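Local coordinates for protein collagen alpha-1(XX) chain (Homo sapiens, PDB 5KF4) that belongs to a collagen of the extracellular matrix, in which this fibronectin type III domain probably serves as one of several folded modules, at residues L29-A34 and G60-T65; L39-V44 and V56-P61. One frame throughout, in Å; residues are numbered along the deposited sequence.

In the fold
The two contacts lie in the two sheets of one fibronectin type III beta sandwich, their centres about 9 Å apart. Contact 1 joins strands 27-32 and 64-67 of the three-stranded sheet; contact 2 joins strands 40-47 and 54-59, the hairpin at one side of the four-stranded sheet. They share Gly60 and Pro61, through which the chain passes from one sheet to the other. Across the interior Thr65 CG2 meets Ile43 CD1 at 3.5 Å, and Thr65 OG1 packs 3.5 Å from Val58 CG1. Elsewhere, Pro33 CB rests 3.7 Å from Tyr41 OH, while the rings of Tyr41 and Trp31 meet edge-to-face.

Contact 1. Residues L29-A34 and G60-T65; sequences LSWTPA and GPAAST
The indole of Trp31 lies with one face against the backbone from Ala63 into Ser64. Ala63 O sits over the centre of the ring, 3.9 Å above its plane, and Ser64 N is offset toward the rim at a height of 3.5 Å, so the polar peptide between these two residues is laid on an aromatic surface. On the six-membered ring, CZ2 comes within 3.7 Å of Ala63 C, and CH2 reaches Ser64 N at 3.6 Å. CH2 also approaches Thr65, its distance to Thr65 CB being 4.3 Å, while the methyl of Ala62 is only loosely packed against CZ2. A chi1 of 58° holds Trp31 CG between its own backbone N and carbonyl carbon, which lets the ring reach across to the other segment although its CB does not point there. An alanine here would remove the whole indole and is likely to leave the Ala63-Ser64 peptide without its aromatic cover and Tyr41 without its edge-to-face partner.

Beyond the ring the two segments pair as antiparallel strands. Leu29 N donates to Thr65 O at 3.2 Å with an N-H...O angle of 158°, in a hydrogen-bonded pair that sends both side chains to the same face of the sheet, where each touches Ile43 of the opposing sheet. Ser30 and Ser64 form the next, non-hydrogen-bonded pair on the other face. There Ser64 OG stands 3.6 Å from Leu29 O; the same oxygen takes a weak hydrogen bond from Ser30 OG. Pro14 adds a further contact to the indole. A tryptophan on the second strand, packed between the sheets, is a hallmark of the fibronectin type III fold.

Contact 2. Residues L39-V44 and V56-P61; sequences LKYLIV and VVVEGP
Tyr41 and Val58 pair across two antiparallel strands, and their side chains meet on the face of the sheet turned to the sandwich interior. Tyr41 CB touches Val58 CG2 at 3.5 Å. With CG anti to the carbonyl carbon (chi1 -77°), the ring is carried past Val58 toward the end of strand 54-59, where one edge faces two backbone carbonyls. Glu59 O lies 3.3 Å from CD2, Gly60 O lies equally near CE2, and both oxygens are close to the ring plane, meeting C-H groups, not the pi face. CZ is farther from Gly60 O, and the hydroxyl beyond it packs beside Pro33. Val58 CG2 also packs on Ile43 CD1 at 3.6 Å, while Val56 CG1 lies against Ile43 CB.

On the other face Leu42 CD1 meets Val57 CG2 at 3.6 Å. At the bulged end the side chains of Lys40 and Glu59 diverge: Lys40 CB lies near Val57 CG1, and the bent chain takes NZ to 3.4 Å from Glu59 CG; its ammonium and the carboxylate are not in contact. Between the strands, Val58 N donates to Tyr41 O, while the return bond, Tyr41 N to Val58 O, is doubtfully short; Ile43 and Val56 exchange two, Val56 N donating to Ile43 O at 3.0 Å. A weak bond from Gly60 N to Leu39 O ends the pairing beside a classic beta bulge, in which Leu39 and Lys40 both face Ile83. Strand 54-59 is outermost in its sheet; strand 75-84 flanks the opposite side of strand 40-47, and strand 64-67 of the other sheet covers Ile43 and Val58.

Contact 1. Residues L29-A34 and G60-T65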
# COMPACT_ATOMS: atom_id res chain seq x y z
N LEU A 29 7.00 -3.23 2.33
CA LEU A 29 6.61 -2.14 1.47
C LEU A 29 7.45 -0.93 1.81
O LEU A 29 7.65 -0.63 2.99
CB LEU A 29 5.13 -1.84 1.64
CG LEU A 29 4.38 -1.30 0.43
CD1 LEU A 29 4.61 -2.22 -0.77
CD2 LEU A 29 2.91 -1.21 0.77
N SER A 30 7.96 -0.25 0.79
CA SER A 30 8.78 0.93 1.02
C SER A 30 8.48 1.99 -0.02
O SER A 30 8.26 1.68 -1.19
CB SER A 30 10.26 0.55 1.01
OG SER A 30 10.67 0.05 2.27
N TRP A 31 8.52 3.25 0.40
CA TRP A 31 8.18 4.35 -0.48
C TRP A 31 8.95 5.61 -0.08
O TRP A 31 9.43 5.71 1.04
CB TRP A 31 6.67 4.59 -0.44
CG TRP A 31 6.14 4.89 0.95
CD1 TRP A 31 6.00 6.12 1.53
CD2 TRP A 31 5.71 3.94 1.93
NE1 TRP A 31 5.49 6.00 2.80
CE2 TRP A 31 5.31 4.66 3.07
CE3 TRP A 31 5.62 2.54 1.96
CZ2 TRP A 31 4.83 4.04 4.22
CZ3 TRP A 31 5.15 1.93 3.10
CH2 TRP A 31 4.76 2.67 4.22
N THR A 32 9.09 6.56 -1.01
CA THR A 32 9.71 7.83 -0.65
C THR A 32 8.65 8.90 -0.41
O THR A 32 7.98 9.33 -1.35
CB THR A 32 10.71 8.31 -1.73
OG1 THR A 32 11.78 7.36 -1.84
CG2 THR A 32 11.29 9.66 -1.36
N PRO A 33 8.51 9.34 0.84
CA PRO A 33 7.47 10.29 1.25
C PRO A 33 7.70 11.69 0.69
O PRO A 33 8.84 12.09 0.50
CB PRO A 33 7.56 10.30 2.78
CG PRO A 33 8.96 9.89 3.08
CD PRO A 33 9.53 9.16 1.89
N ALA A 34 6.61 12.41 0.45
CA ALA A 34 6.70 13.82 0.09
C ALA A 34 7.18 14.62 1.30
O ALA A 34 7.00 14.18 2.44
CB ALA A 34 5.36 14.33 -0.42
N GLY A 60 1.51 9.28 9.06
CA GLY A 60 2.19 10.12 8.10
C GLY A 60 3.71 10.06 8.04
O GLY A 60 4.28 10.04 6.95
N PRO A 61 4.39 10.03 9.20
CA PRO A 61 5.85 9.98 9.07
C PRO A 61 6.37 8.57 8.89
O PRO A 61 7.58 8.34 8.99
CB PRO A 61 6.33 10.57 10.40
CG PRO A 61 5.22 10.31 11.37
CD PRO A 61 3.97 9.96 10.61
N ALA A 62 5.48 7.63 8.61
CA ALA A 62 5.90 6.25 8.42
C ALA A 62 6.56 6.19 7.05
O ALA A 62 6.09 6.80 6.10
CB ALA A 62 4.72 5.29 8.51
N ALA A 63 7.64 5.43 6.96
CA ALA A 63 8.36 5.31 5.70
C ALA A 63 8.42 3.86 5.28
O ALA A 63 8.98 3.52 4.23
CB ALA A 63 9.76 5.89 5.84
N SER A 64 7.80 3.02 6.09
CA SER A 64 7.82 1.59 5.87
C SER A 64 6.73 0.93 6.70
O SER A 64 6.38 1.41 7.78
CB SER A 64 9.19 1.00 6.22
OG SER A 64 9.14 -0.42 6.25
N THR A 65 6.21 -0.17 6.19
CA THR A 65 5.34 -1.03 6.98
C THR A 65 5.46 -2.42 6.37
O THR A 65 5.76 -2.56 5.18
CB THR A 65 3.87 -0.54 6.99
OG1 THR A 65 3.42 -0.40 8.34
CG2 THR A 65 2.95 -1.50 6.25

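Contact 2. Residues L39-V44 and V56-P61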
# COMPACT_ATOMS: atom_id res chain seq x y z
N LEU A 39 -1.15 12.92 7.63
CA LEU A 39 -1.62 12.50 8.93
C LEU A 39 -1.52 10.99 8.95
O LEU A 39 -1.10 10.40 9.94
CB LEU A 39 -3.04 12.99 9.22
CG LEU A 39 -3.15 14.42 9.74
CD1 LEU A 39 -2.91 15.45 8.63
CD2 LEU A 39 -4.48 14.67 10.42
N LYS A 40 -1.88 10.37 7.82
CA LYS A 40 -1.92 8.91 7.71
C LYS A 40 -1.61 8.40 6.29
O LYS A 40 -1.59 9.16 5.32
CB LYS A 40 -3.29 8.37 8.14
CG LYS A 40 -3.71 8.67 9.57
CD LYS A 40 -2.86 7.89 10.56
CE LYS A 40 -3.10 8.35 12.00
NZ LYS A 40 -2.33 7.52 12.97
N TYR A 41 -1.38 7.09 6.18
CA TYR A 41 -1.31 6.37 4.90
C TYR A 41 -2.28 5.19 4.87
O TYR A 41 -2.36 4.43 5.83
CB TYR A 41 0.11 5.84 4.62
CG TYR A 41 1.11 6.86 4.14
CD1 TYR A 41 1.07 7.34 2.84
CD2 TYR A 41 2.13 7.31 4.98
CE1 TYR A 41 2.00 8.26 2.39
CE2 TYR A 41 3.06 8.23 4.53
CZ TYR A 41 2.99 8.70 3.23
OH TYR A 41 3.91 9.62 2.78
N LEU A 42 -3.00 5.02 3.76
CA LEU A 42 -3.83 3.83 3.57
C LEU A 42 -3.12 2.80 2.69
O LEU A 42 -2.79 3.08 1.54
CB LEU A 42 -5.18 4.18 2.96
CG LEU A 42 -6.01 2.96 2.52
CD1 LEU A 42 -6.44 2.11 3.72
CD2 LEU A 42 -7.20 3.35 1.67
N ILE A 43 -2.95 1.59 3.22
CA ILE A 43 -2.32 0.49 2.50
C ILE A 43 -3.33 -0.62 2.18
O ILE A 43 -4.02 -1.12 3.07
CB ILE A 43 -1.15 -0.10 3.30
CG1 ILE A 43 -0.07 0.96 3.50
CG2 ILE A 43 -0.58 -1.32 2.60
CD1 ILE A 43 0.73 0.78 4.75
N VAL A 44 -3.40 -1.00 0.90
CA VAL A 44 -4.38 -1.98 0.42
C VAL A 44 -3.70 -3.13 -0.31
O VAL A 44 -2.91 -2.90 -1.23
CB VAL A 44 -5.39 -1.33 -0.54
CG1 VAL A 44 -6.46 -2.33 -0.95
CG2 VAL A 44 -6.01 -0.09 0.09
N VAL A 56 -4.83 -1.55 5.97
CA VAL A 56 -4.31 -1.05 7.23
C VAL A 56 -3.97 0.41 7.01
O VAL A 56 -3.51 0.80 5.93
CB VAL A 56 -3.06 -1.84 7.71
CG1 VAL A 56 -1.91 -1.69 6.73
CG2 VAL A 56 -2.63 -1.39 9.10
N VAL A 57 -4.26 1.25 7.99
CA VAL A 57 -3.88 2.64 7.87
C VAL A 57 -2.70 2.90 8.80
O VAL A 57 -2.72 2.49 9.96
CB VAL A 57 -5.06 3.58 8.17
CG1 VAL A 57 -4.60 5.02 8.33
CG2 VAL A 57 -6.09 3.48 7.07
N VAL A 58 -1.67 3.57 8.29
CA VAL A 58 -0.49 3.87 9.10
C VAL A 58 -0.26 5.37 9.13
O VAL A 58 -0.90 6.12 8.39
CB VAL A 58 0.76 3.16 8.56
CG1 VAL A 58 0.61 1.65 8.70
CG2 VAL A 58 1.02 3.54 7.12
N GLU A 59 0.71 5.81 9.93
CA GLU A 59 0.89 7.24 10.17
C GLU A 59 1.65 7.96 9.07
O GLU A 59 2.31 7.34 8.24
CB GLU A 59 1.61 7.47 11.50
CG GLU A 59 0.96 6.82 12.69
CD GLU A 59 1.46 5.40 12.89
OE1 GLU A 59 1.13 4.54 12.05
OE2 GLU A 59 2.19 5.16 13.87
N GLY A 60 1.51 9.28 9.06
CA GLY A 60 2.19 10.12 8.10
C GLY A 60 3.71 10.06 8.04
O GLY A 60 4.28 10.04 6.95
N PRO A 61 4.39 10.03 9.20
CA PRO A 61 5.85 9.98 9.07
C PRO A 61 6.37 8.57 8.89
O PRO A 61 7.58 8.34 8.99
CB PRO A 61 6.33 10.57 10.40
CG PRO A 61 5.22 10.31 11.37
CD PRO A 61 3.97 9.96 10.61